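Local coordinates for protein tryptophan decarboxylase 1 (Oryza sativa subsp. japonica, PDB 6KHO) that decarboxylates tryptophan and 5-hydroxytryptophan to tryptamine and serotonin, using pyridoxal 5'-phosphate as cofactor and working as a homodimer, at residues G201-T213 against A224-T236. Numbering follows the deposited sequence.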
ATOM      1  N   GLY A 201      -2.235 -26.432 -15.865  1.00 41.17           N
ATOM      2  CA  GLY A 201      -2.151 -25.734 -17.129  1.00 40.13           C
ATOM      3  C   GLY A 201      -1.483 -24.381 -17.095  1.00 41.42           C
ATOM      4  O   GLY A 201      -1.384 -23.739 -18.144  1.00 40.40           O
ATOM      5  N   LEU A 202      -1.009 -23.923 -15.929  1.00 39.34           N
ATOM      6  CA  LEU A 202      -0.424 -22.584 -15.837  1.00 40.36           C
ATOM      7  C   LEU A 202       0.821 -22.446 -16.708  1.00 39.16           C
ATOM      8  O   LEU A 202       1.074 -21.366 -17.261  1.00 35.46           O
ATOM      9  CB  LEU A 202      -0.106 -22.245 -14.372  1.00 38.88           C
ATOM     10  CG  LEU A 202       0.324 -20.824 -13.972  1.00 42.59           C
ATOM     11  CD1 LEU A 202      -0.314 -19.748 -14.838  1.00 40.14           C
ATOM     12  CD2 LEU A 202       0.011 -20.534 -12.490  1.00 39.63           C
ATOM     13  N   HIS A 203       1.590 -23.523 -16.877  1.00 36.45           N
ATOM     14  CA  HIS A 203       2.812 -23.408 -17.670  1.00 40.58           C
ATOM     15  C   HIS A 203       2.541 -23.246 -19.165  1.00 42.72           C
ATOM     16  O   HIS A 203       3.489 -23.071 -19.936  1.00 42.40           O
ATOM     17  CB  HIS A 203       3.712 -24.620 -17.430  1.00 46.06           C
ATOM     18  CG  HIS A 203       3.271 -25.845 -18.164  1.00 47.65           C
ATOM     19  ND1 HIS A 203       2.148 -26.562 -17.805  1.00 49.77           N
ATOM     20  CD2 HIS A 203       3.791 -26.474 -19.243  1.00 50.08           C
ATOM     21  CE1 HIS A 203       1.995 -27.580 -18.634  1.00 51.20           C
ATOM     22  NE2 HIS A 203       2.978 -27.549 -19.517  1.00 57.85           N
ATOM     23  N   ARG A 204       1.283 -23.273 -19.595  1.00 41.95           N
ATOM     24  CA  ARG A 204       0.955 -23.040 -20.990  1.00 40.59           C
ATOM     25  C   ARG A 204       0.456 -21.628 -21.278  1.00 37.20           C
ATOM     26  O   ARG A 204       0.252 -21.294 -22.449  1.00 35.79           O
ATOM     27  CB  ARG A 204      -0.090 -24.058 -21.462  1.00 45.65           C
ATOM     28  CG  ARG A 204       0.457 -25.479 -21.580  1.00 53.47           C
ATOM     29  CD  ARG A 204      -0.452 -26.370 -22.429  1.00 57.92           C
ATOM     30  NE  ARG A 204      -1.862 -26.270 -22.041  1.00 56.34           N
ATOM     31  CZ  ARG A 204      -2.823 -25.737 -22.797  1.00 59.93           C
ATOM     32  NH1 ARG A 204      -2.542 -25.249 -24.002  1.00 60.18           N
ATOM     33  NH2 ARG A 204      -4.078 -25.694 -22.356  1.00 60.87           N
ATOM     34  N   LEU A 205       0.260 -20.788 -20.255  1.00 35.79           N
ATOM     35  CA  LEU A 205      -0.192 -19.418 -20.470  1.00 30.96           C
ATOM     36  C   LEU A 205       0.975 -18.519 -20.860  1.00 31.58           C
ATOM     37  O   LEU A 205       2.071 -18.623 -20.307  1.00 35.53           O
ATOM     38  CB  LEU A 205      -0.867 -18.862 -19.204  1.00 29.81           C
ATOM     39  CG  LEU A 205      -2.004 -19.678 -18.571  1.00 33.36           C
ATOM     40  CD1 LEU A 205      -2.755 -18.841 -17.523  1.00 31.05           C
ATOM     41  CD2 LEU A 205      -2.985 -20.186 -19.627  1.00 31.14           C
ATOM     42  N   ALA A 206       0.726 -17.608 -21.789  1.00 31.24           N
ATOM     43  CA  ALA A 206       1.748 -16.667 -22.221  1.00 32.93           C
ATOM     44  C   ALA A 206       1.251 -15.238 -22.068  1.00 32.77           C
ATOM     45  O   ALA A 206       0.056 -14.964 -22.215  1.00 30.40           O
ATOM     46  CB  ALA A 206       2.153 -16.911 -23.682  1.00 34.98           C
ATOM     47  N   VAL A 207       2.192 -14.321 -21.791  1.00 30.98           N
ATOM     48  CA  VAL A 207       1.904 -12.900 -21.635  1.00 30.72           C
ATOM     49  C   VAL A 207       2.929 -12.094 -22.427  1.00 32.93           C
ATOM     50  O   VAL A 207       4.039 -12.558 -22.704  1.00 33.71           O
ATOM     51  CB  VAL A 207       1.891 -12.453 -20.150  1.00 33.95           C
ATOM     52  CG1 VAL A 207       0.931 -13.304 -19.348  1.00 32.12           C
ATOM     53  CG2 VAL A 207       3.283 -12.524 -19.541  1.00 34.19           C
ATOM     54  N   TYR A 208       2.537 -10.864 -22.784  1.00 29.70           N
ATOM     55  CA  TYR A 208       3.239 -10.057 -23.778  1.00 32.17           C
ATOM     56  C   TYR A 208       3.344  -8.599 -23.350  1.00 35.69           C
ATOM     57  O   TYR A 208       2.367  -8.001 -22.889  1.00 32.74           O
ATOM     58  CB  TYR A 208       2.529 -10.108 -25.143  1.00 31.39           C
ATOM     59  CG  TYR A 208       2.234 -11.518 -25.572  1.00 33.57           C
ATOM     60  CD1 TYR A 208       1.125 -12.192 -25.074  1.00 32.57           C
ATOM     61  CD2 TYR A 208       3.078 -12.195 -26.456  1.00 34.34           C
ATOM     62  CE1 TYR A 208       0.860 -13.492 -25.427  1.00 32.80           C
ATOM     63  CE2 TYR A 208       2.814 -13.509 -26.825  1.00 33.05           C
ATOM     64  CZ  TYR A 208       1.700 -14.146 -26.304  1.00 37.07           C
ATOM     65  OH  TYR A 208       1.403 -15.442 -26.646  1.00 36.29           O
ATOM     66  N   ALA A 209       4.525  -8.017 -23.552  1.00 29.86           N
ATOM     67  CA  ALA A 209       4.696  -6.582 -23.419  1.00 31.61           C
ATOM     68  C   ALA A 209       5.921  -6.162 -24.218  1.00 36.95           C
ATOM     69  O   ALA A 209       6.819  -6.967 -24.466  1.00 35.05           O
ATOM     70  CB  ALA A 209       4.842  -6.183 -21.945  1.00 33.25           C
ATOM     71  N   ALA A 210       5.941  -4.898 -24.625  1.00 34.63           N
ATOM     72  CA  ALA A 210       7.122  -4.338 -25.265  1.00 36.71           C
ATOM     73  C   ALA A 210       8.312  -4.334 -24.310  1.00 40.36           C
ATOM     74  O   ALA A 210       8.165  -4.299 -23.082  1.00 38.20           O
ATOM     75  CB  ALA A 210       6.836  -2.914 -25.746  1.00 34.09           C
ATOM     76  N   ASP A 211       9.518  -4.355 -24.885  1.00 36.68           N
ATOM     77  CA  ASP A 211      10.696  -4.305 -24.033  1.00 37.10           C
ATOM     78  C   ASP A 211      10.883  -2.948 -23.359  1.00 35.94           C
ATOM     79  O   ASP A 211      11.784  -2.818 -22.531  1.00 37.22           O
ATOM     80  CB  ASP A 211      11.959  -4.684 -24.820  1.00 39.14           C
ATOM     81  CG  ASP A 211      12.252  -3.745 -25.975  1.00 42.86           C
ATOM     82  OD1 ASP A 211      11.586  -2.697 -26.105  1.00 41.20           O
ATOM     83  OD2 ASP A 211      13.163  -4.069 -26.776  1.00 48.47           O
ATOM     84  N   GLN A 212      10.080  -1.936 -23.697  1.00 38.06           N
ATOM     85  CA  GLN A 212      10.110  -0.670 -22.965  1.00 38.32           C
ATOM     86  C   GLN A 212       9.200  -0.681 -21.738  1.00 38.10           C
ATOM     87  O   GLN A 212       9.206   0.285 -20.964  1.00 34.14           O
ATOM     88  CB  GLN A 212       9.703   0.486 -23.886  1.00 37.55           C
ATOM     89  CG  GLN A 212      10.627   0.693 -25.089  1.00 40.81           C
ATOM     90  CD  GLN A 212      12.076   0.794 -24.674  1.00 42.50           C
ATOM     91  OE1 GLN A 212      12.472   1.737 -23.980  1.00 40.59           O
ATOM     92  NE2 GLN A 212      12.879  -0.185 -25.078  1.00 44.63           N
ATOM     93  N   THR A 213       8.419  -1.737 -21.546  1.00 36.82           N
ATOM     94  CA  THR A 213       7.508  -1.799 -20.412  1.00 36.77           C
ATOM     95  C   THR A 213       8.297  -1.824 -19.110  1.00 37.81           C
ATOM     96  O   THR A 213       9.368  -2.432 -19.027  1.00 36.70           O
ATOM     97  CB  THR A 213       6.607  -3.031 -20.533  1.00 37.68           C
ATOM     98  OG1 THR A 213       5.843  -2.932 -21.740  1.00 39.68           O
ATOM     99  CG2 THR A 213       5.644  -3.138 -19.346  1.00 34.74           C
ATOM    100  N   ALA A 224       2.325 -13.688 -10.016  1.00 30.14           N
ATOM    101  CA  ALA A 224       1.084 -14.394 -10.317  1.00 33.85           C
ATOM    102  C   ALA A 224       1.310 -15.819 -10.818  1.00 35.14           C
ATOM    103  O   ALA A 224       0.329 -16.544 -11.037  1.00 33.69           O
ATOM    104  CB  ALA A 224       0.276 -13.604 -11.350  1.00 31.93           C
ATOM    105  N   GLY A 225       2.556 -16.245 -11.001  1.00 35.63           N
ATOM    106  CA  GLY A 225       2.847 -17.632 -11.313  1.00 34.36           C
ATOM    107  C   GLY A 225       3.009 -17.967 -12.779  1.00 35.19           C
ATOM    108  O   GLY A 225       3.018 -19.158 -13.123  1.00 38.60           O
ATOM    109  N   PHE A 226       3.133 -16.974 -13.654  1.00 33.92           N
ATOM    110  CA  PHE A 226       3.388 -17.264 -15.055  1.00 33.73           C
ATOM    111  C   PHE A 226       4.806 -17.796 -15.223  1.00 38.74           C
ATOM    112  O   PHE A 226       5.730 -17.368 -14.527  1.00 37.75           O
ATOM    113  CB  PHE A 226       3.211 -16.014 -15.909  1.00 32.01           C
ATOM    114  CG  PHE A 226       1.775 -15.594 -16.085  1.00 33.68           C
ATOM    115  CD1 PHE A 226       1.181 -14.720 -15.185  1.00 33.96           C
ATOM    116  CD2 PHE A 226       1.022 -16.091 -17.131  1.00 29.94           C
ATOM    117  CE1 PHE A 226      -0.136 -14.325 -15.342  1.00 32.24           C
ATOM    118  CE2 PHE A 226      -0.299 -15.712 -17.294  1.00 34.66           C
ATOM    119  CZ  PHE A 226      -0.879 -14.822 -16.404  1.00 32.40           C
ATOM    120  N   ASP A 227       4.978 -18.718 -16.164  1.00 36.58           N
ATOM    121  CA  ASP A 227       6.298 -19.288 -16.405  1.00 40.95           C
ATOM    122  C   ASP A 227       7.217 -18.244 -17.031  1.00 36.04           C
ATOM    123  O   ASP A 227       6.838 -17.612 -18.023  1.00 38.32           O
ATOM    124  CB  ASP A 227       6.201 -20.502 -17.319  1.00 44.93           C
ATOM    125  CG  ASP A 227       7.427 -21.381 -17.231  1.00 44.70           C
ATOM    126  OD1 ASP A 227       8.508 -20.957 -17.705  1.00 43.38           O
ATOM    127  OD2 ASP A 227       7.308 -22.474 -16.652  1.00 44.31           O
ATOM    128  N   PRO A 228       8.424 -18.037 -16.495  1.00 40.89           N
ATOM    129  CA  PRO A 228       9.336 -17.046 -17.102  1.00 41.95           C
ATOM    130  C   PRO A 228       9.652 -17.311 -18.565  1.00 40.13           C
ATOM    131  O   PRO A 228       9.915 -16.358 -19.310  1.00 44.15           O
ATOM    132  CB  PRO A 228      10.594 -17.147 -16.225  1.00 49.35           C
ATOM    133  CG  PRO A 228      10.091 -17.659 -14.904  1.00 48.74           C
ATOM    134  CD  PRO A 228       8.973 -18.614 -15.256  1.00 43.65           C
ATOM    135  N   ALA A 229       9.622 -18.570 -19.006  1.00 40.90           N
ATOM    136  CA  ALA A 229       9.839 -18.878 -20.418  1.00 42.58           C
ATOM    137  C   ALA A 229       8.709 -18.376 -21.310  1.00 43.13           C
ATOM    138  O   ALA A 229       8.895 -18.269 -22.523  1.00 39.80           O
ATOM    139  CB  ALA A 229      10.008 -20.382 -20.608  1.00 43.25           C
ATOM    140  N   ASN A 230       7.547 -18.065 -20.739  1.00 41.94           N
ATOM    141  CA  ASN A 230       6.386 -17.637 -21.506  1.00 38.37           C
ATOM    142  C   ASN A 230       6.072 -16.154 -21.328  1.00 40.59           C
ATOM    143  O   ASN A 230       5.039 -15.687 -21.817  1.00 37.35           O
ATOM    144  CB  ASN A 230       5.175 -18.490 -21.119  1.00 37.86           C
ATOM    145  CG  ASN A 230       5.386 -19.958 -21.427  1.00 43.19           C
ATOM    146  OD1 ASN A 230       6.167 -20.305 -22.308  1.00 40.52           O
ATOM    147  ND2 ASN A 230       4.689 -20.827 -20.706  1.00 42.90           N
ATOM    148  N   ILE A 231       6.938 -15.402 -20.648  1.00 36.72           N
ATOM    149  CA  ILE A 231       6.779 -13.960 -20.501  1.00 37.37           C
ATOM    150  C   ILE A 231       7.548 -13.302 -21.644  1.00 40.53           C
ATOM    151  O   ILE A 231       8.775 -13.208 -21.607  1.00 44.12           O
ATOM    152  CB  ILE A 231       7.264 -13.479 -19.133  1.00 36.00           C
ATOM    153  CG1 ILE A 231       6.478 -14.177 -18.028  1.00 35.96           C
ATOM    154  CG2 ILE A 231       7.116 -11.987 -19.017  1.00 38.41           C
ATOM    155  CD1 ILE A 231       7.075 -14.010 -16.642  1.00 37.65           C
ATOM    156  N   ARG A 232       6.819 -12.828 -22.657  1.00 38.55           N
ATOM    157  CA  ARG A 232       7.413 -12.326 -23.895  1.00 37.38           C
ATOM    158  C   ARG A 232       7.696 -10.834 -23.793  1.00 41.00           C
ATOM    159  O   ARG A 232       6.766 -10.030 -23.657  1.00 39.90           O
ATOM    160  CB  ARG A 232       6.487 -12.581 -25.083  1.00 39.89           C
ATOM    161  CG  ARG A 232       6.034 -14.010 -25.224  1.00 44.14           C
ATOM    162  CD  ARG A 232       6.969 -14.795 -26.106  1.00 45.70           C
ATOM    163  NE  ARG A 232       6.551 -16.189 -26.183  1.00 46.08           N
ATOM    164  CZ  ARG A 232       7.074 -17.162 -25.445  1.00 48.86           C
ATOM    165  NH1 ARG A 232       8.045 -16.891 -24.574  1.00 44.85           N
ATOM    166  NH2 ARG A 232       6.636 -18.409 -25.583  1.00 50.47           N
ATOM    167  N   SER A 233       8.972 -10.464 -23.904  1.00 36.49           N
ATOM    168  CA  SER A 233       9.391  -9.069 -23.994  1.00 37.51           C
ATOM    169  C   SER A 233       9.667  -8.759 -25.461  1.00 39.91           C
ATOM    170  O   SER A 233      10.704  -9.150 -26.004  1.00 43.56           O
ATOM    171  CB  SER A 233      10.615  -8.813 -23.121  1.00 40.06           C
ATOM    172  OG  SER A 233      11.094  -7.495 -23.308  1.00 44.24           O
ATOM    173  N   ILE A 234       8.743  -8.056 -26.101  1.00 37.48           N
ATOM    174  CA  ILE A 234       8.802  -7.865 -27.552  1.00 37.91           C
ATOM    175  C   ILE A 234       9.780  -6.736 -27.871  1.00 41.63           C
ATOM    176  O   ILE A 234       9.635  -5.626 -27.325  1.00 39.88           O
ATOM    177  CB  ILE A 234       7.414  -7.569 -28.107  1.00 37.43           C
ATOM    178  CG1 ILE A 234       6.506  -8.774 -27.856  1.00 40.86           C
ATOM    179  CG2 ILE A 234       7.482  -7.246 -29.597  1.00 39.54           C
ATOM    180  CD1 ILE A 234       5.162  -8.651 -28.487  1.00 42.26           C
ATOM    181  N   PRO A 235      10.768  -6.974 -28.744  1.00 43.50           N
ATOM    182  CA  PRO A 235      11.716  -5.911 -29.104  1.00 41.03           C
ATOM    183  C   PRO A 235      11.041  -4.745 -29.808  1.00 40.16           C
ATOM    184  O   PRO A 235      10.100  -4.918 -30.585  1.00 41.75           O
ATOM    185  CB  PRO A 235      12.709  -6.620 -30.038  1.00 44.65           C
ATOM    186  CG  PRO A 235      12.551  -8.087 -29.739  1.00 44.77           C
ATOM    187  CD  PRO A 235      11.113  -8.266 -29.366  1.00 42.45           C
ATOM    188  N   THR A 236      11.546  -3.543 -29.536  1.00 40.00           N
ATOM    189  CA  THR A 236      11.125  -2.324 -30.211  1.00 40.31           C
ATOM    190  C   THR A 236      12.355  -1.626 -30.776  1.00 42.02           C
ATOM    191  O   THR A 236      13.486  -1.869 -30.348  1.00 45.38           O
ATOM    192  CB  THR A 236      10.384  -1.367 -29.261  1.00 41.84           C
ATOM    193  OG1 THR A 236      11.326  -0.775 -28.355  1.00 43.39           O
ATOM    194  CG2 THR A 236       9.318  -2.110 -28.460  1.00 40.50           C
TER
HETATM  195  O   HOH W   1       2.969 -19.509 -17.817  1.00 37.08           O
HETATM  196  O   HOH W   2      14.838  -1.584 -27.681  1.00 50.87           O
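The carboxylate of Asp-211 grips the end of segment 224-236 with both oxygens. OD1 accepts a hydrogen bond from Thr-236 OG1 through its syn lone pair, at 3.0 Å, while NE2 of Gln-212 reaches the same oxygen from above the carboxylate plane. OD2 accepts from the backbone N of Thr-236, also out of that plane, and a water joins it to Thr-236 O. This reach depends on CG of Asp-211 standing between its own N and carbonyl carbon (chi1 61°). With an alanine here, the N and OG1 of Thr-236 would probably lose these acceptors and the Gln-212 amide would be freer to turn. Strands 205-210 and 231-234 run parallel in a beta-alpha-beta unit whose helix 215-223 packs on the face carrying Val-207, Ala-209 and Ile-231; strand 231-234 is the outermost strand, within this chain, of the large mixed sheet. Val-207 and Ala-209 each use both N and O: their N-H groups bond to O of Asn-230 and Arg-232, their carbonyls to N of Arg-232 and Ile-234. Asp-211 N continues the pattern to Ile-234 O (2.8 Å). On the other face, CE2 of Tyr-208 lies 3.6 Å from CG of Arg-232, the side chains running alongside; Asp-256 OD2 forms a salt bridge with Arg-232 NE and a hydrogen bond with Tyr-208 OH, while Arg-232 NH1 binds Ala-229 O. Where the strands begin, a water donates to O of Leu-202 and Leu-205 and accepts from Asp-227 N. Val-207 CG1 sits over one face of the Phe-226 ring. Leu-202 packs on Gly-225 O, a buried carbonyl lacking any hydrogen-bond partner.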